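PDB 7B7P: type IV pilus biogenesis protein PilB from Streptococcus sanguinis, which is a minor type IV pilin with a von Willebrand factor A-like module and a metal-binding MIDAS, and has a direct role in adhesion. Local coordinates for residues F34-S39 against A148-T153. Residues are numbered along the deposited sequence; the frame is centred on the assembly and turned at random.
Sequences FILDDS and AIAYRT
Phe-34 and Ala-150 form a hydrogen-bonded antiparallel pair between strands 32-36 and 148-152. Phe-34 N donates a hydrogen bond to Ala-150 O at 2.8 Å. Ala-150 N donates one back to Phe-34 O at 2.9 Å, in the carbonyl plane. Phe-34 O also receives the CA-H of Ile-149, with its CA 3.4 Å away. Two residues on, Leu-36 N binds Ala-148 O at 2.9 Å. This bond is nearly straight at the hydrogen (172°), yet the donor sits above the carbonyl plane. The return bond, Ala-148 N to Leu-36 O, is weak at 3.4 Å and bent, at the end of strand 32-36, where Leu-36 also bonds to the backbone of Ile-147. Beyond it, Asp-37 OD1 accepts from Ser-39 N at 2.8 Å in an Asx turn.

Ile-35 and Ile-149 form the non-hydrogen-bonded pair. Their backbones bond outward instead, Ile-35 to Phe-137 and Lys-139, Ile-149 to Ile-55. Their side chains share one face, with CG1 of Ile-35 4.4 Å from CG1 of Ile-149. On the other face Leu-36 CD1 lies 3.7 Å from Ala-150 CB. Its extended side chain (chi2 -179°) carries that methyl across to the neighbouring strand. The Phe-34 ring leads away from strand 148-152, stacks with Phe-137 and meets Trp-52 edge-to-face.

Both strands lie inside a mixed sheet, between strands 53-57 and 136-139, probably that of the pilin module, away from the metal site. Three good backbone bonds and one weak one join them. The touching side chains are all apolar and buried, so the contact combines main-chain hydrogen bonds with apolar contacts and has no charged pair across it.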
# COMPACT_ATOMS: atom_id res chain seq x y z
N PHE A 34 -3.69 -4.53 -18.04
CA PHE A 34 -4.85 -4.40 -17.16
C PHE A 34 -6.02 -5.10 -17.83
O PHE A 34 -6.36 -4.78 -18.97
CB PHE A 34 -5.18 -2.92 -16.90
CG PHE A 34 -4.20 -2.23 -15.99
CD1 PHE A 34 -3.01 -1.74 -16.49
CD2 PHE A 34 -4.47 -2.07 -14.64
CE1 PHE A 34 -2.09 -1.11 -15.66
CE2 PHE A 34 -3.57 -1.45 -13.80
CZ PHE A 34 -2.38 -0.96 -14.31
N ILE A 35 -6.64 -6.04 -17.12
CA ILE A 35 -7.91 -6.60 -17.56
C ILE A 35 -9.03 -5.68 -17.07
O ILE A 35 -9.07 -5.30 -15.89
CB ILE A 35 -8.10 -8.03 -17.05
CG1 ILE A 35 -6.98 -8.94 -17.57
CG2 ILE A 35 -9.42 -8.59 -17.51
CD1 ILE A 35 -7.36 -10.40 -17.52
N LEU A 36 -9.95 -5.33 -17.97
CA LEU A 36 -11.00 -4.36 -17.69
C LEU A 36 -12.38 -4.98 -17.86
O LEU A 36 -12.60 -5.79 -18.77
CB LEU A 36 -10.88 -3.16 -18.62
CG LEU A 36 -9.46 -2.60 -18.74
CD1 LEU A 36 -9.49 -1.41 -19.67
CD2 LEU A 36 -8.89 -2.21 -17.38
N ASP A 37 -13.32 -4.58 -17.00
CA ASP A 37 -14.73 -4.90 -17.21
C ASP A 37 -15.39 -3.79 -18.05
O ASP A 37 -14.76 -2.79 -18.41
CB ASP A 37 -15.45 -5.13 -15.88
CG ASP A 37 -15.48 -3.90 -14.97
OD1 ASP A 37 -15.85 -2.79 -15.43
OD2 ASP A 37 -15.14 -4.04 -13.77
N ASP A 38 -16.68 -3.97 -18.36
CA ASP A 38 -17.36 -3.00 -19.23
C ASP A 38 -17.61 -1.60 -18.57
O ASP A 38 -18.35 -0.80 -19.16
CB ASP A 38 -18.68 -3.59 -19.75
CG ASP A 38 -19.72 -3.78 -18.64
OD1 ASP A 38 -19.42 -3.51 -17.45
OD2 ASP A 38 -20.85 -4.21 -18.97
N SER A 39 -17.07 -1.27 -17.40
CA SER A 39 -17.17 0.10 -16.91
C SER A 39 -16.08 0.99 -17.51
O SER A 39 -16.31 2.19 -17.72
CB SER A 39 -17.10 0.12 -15.38
OG SER A 39 -15.80 0.43 -14.92
N ALA A 148 -12.17 -6.94 -21.99
CA ALA A 148 -11.28 -6.02 -22.69
C ALA A 148 -9.98 -5.93 -21.92
O ALA A 148 -9.90 -6.31 -20.75
CB ALA A 148 -11.92 -4.64 -22.84
N ILE A 149 -8.96 -5.40 -22.60
CA ILE A 149 -7.62 -5.26 -22.05
C ILE A 149 -7.10 -3.87 -22.38
O ILE A 149 -7.43 -3.30 -23.43
CB ILE A 149 -6.64 -6.35 -22.60
CG1 ILE A 149 -6.68 -7.65 -21.78
CG2 ILE A 149 -5.23 -5.84 -22.70
CD1 ILE A 149 -6.04 -8.85 -22.49
N ALA A 150 -6.30 -3.32 -21.47
CA ALA A 150 -5.53 -2.11 -21.71
C ALA A 150 -4.07 -2.40 -21.44
O ALA A 150 -3.74 -3.12 -20.49
CB ALA A 150 -6.02 -0.98 -20.82
N TYR A 151 -3.18 -1.86 -22.28
CA TYR A 151 -1.79 -2.27 -22.21
C TYR A 151 -0.88 -1.15 -22.71
O TYR A 151 -1.31 -0.24 -23.41
CB TYR A 151 -1.53 -3.52 -23.05
CG TYR A 151 -1.67 -3.27 -24.54
CD1 TYR A 151 -2.92 -3.20 -25.13
CD2 TYR A 151 -0.54 -3.12 -25.35
CE1 TYR A 151 -3.06 -2.98 -26.49
CE2 TYR A 151 -0.67 -2.90 -26.73
CZ TYR A 151 -1.94 -2.83 -27.28
OH TYR A 151 -2.11 -2.61 -28.63
N ARG A 152 0.39 -1.28 -22.36
CA ARG A 152 1.44 -0.45 -22.92
C ARG A 152 2.61 -1.35 -23.31
O ARG A 152 2.79 -2.44 -22.78
CB ARG A 152 1.92 0.62 -21.93
CG ARG A 152 0.94 1.77 -21.76
CD ARG A 152 1.42 2.74 -20.69
NE ARG A 152 2.65 3.42 -21.08
CZ ARG A 152 2.70 4.45 -21.91
NH1 ARG A 152 1.60 4.93 -22.45
NH2 ARG A 152 3.87 5.00 -22.20
N THR A 153 3.41 -0.85 -24.26
CA THR A 153 4.59 -1.55 -24.73
C THR A 153 5.89 -0.90 -24.29
O THR A 153 6.97 -1.48 -24.51
CB THR A 153 4.56 -1.66 -26.26
OG1 THR A 153 4.02 -0.44 -26.81
CG2 THR A 153 3.67 -2.81 -26.68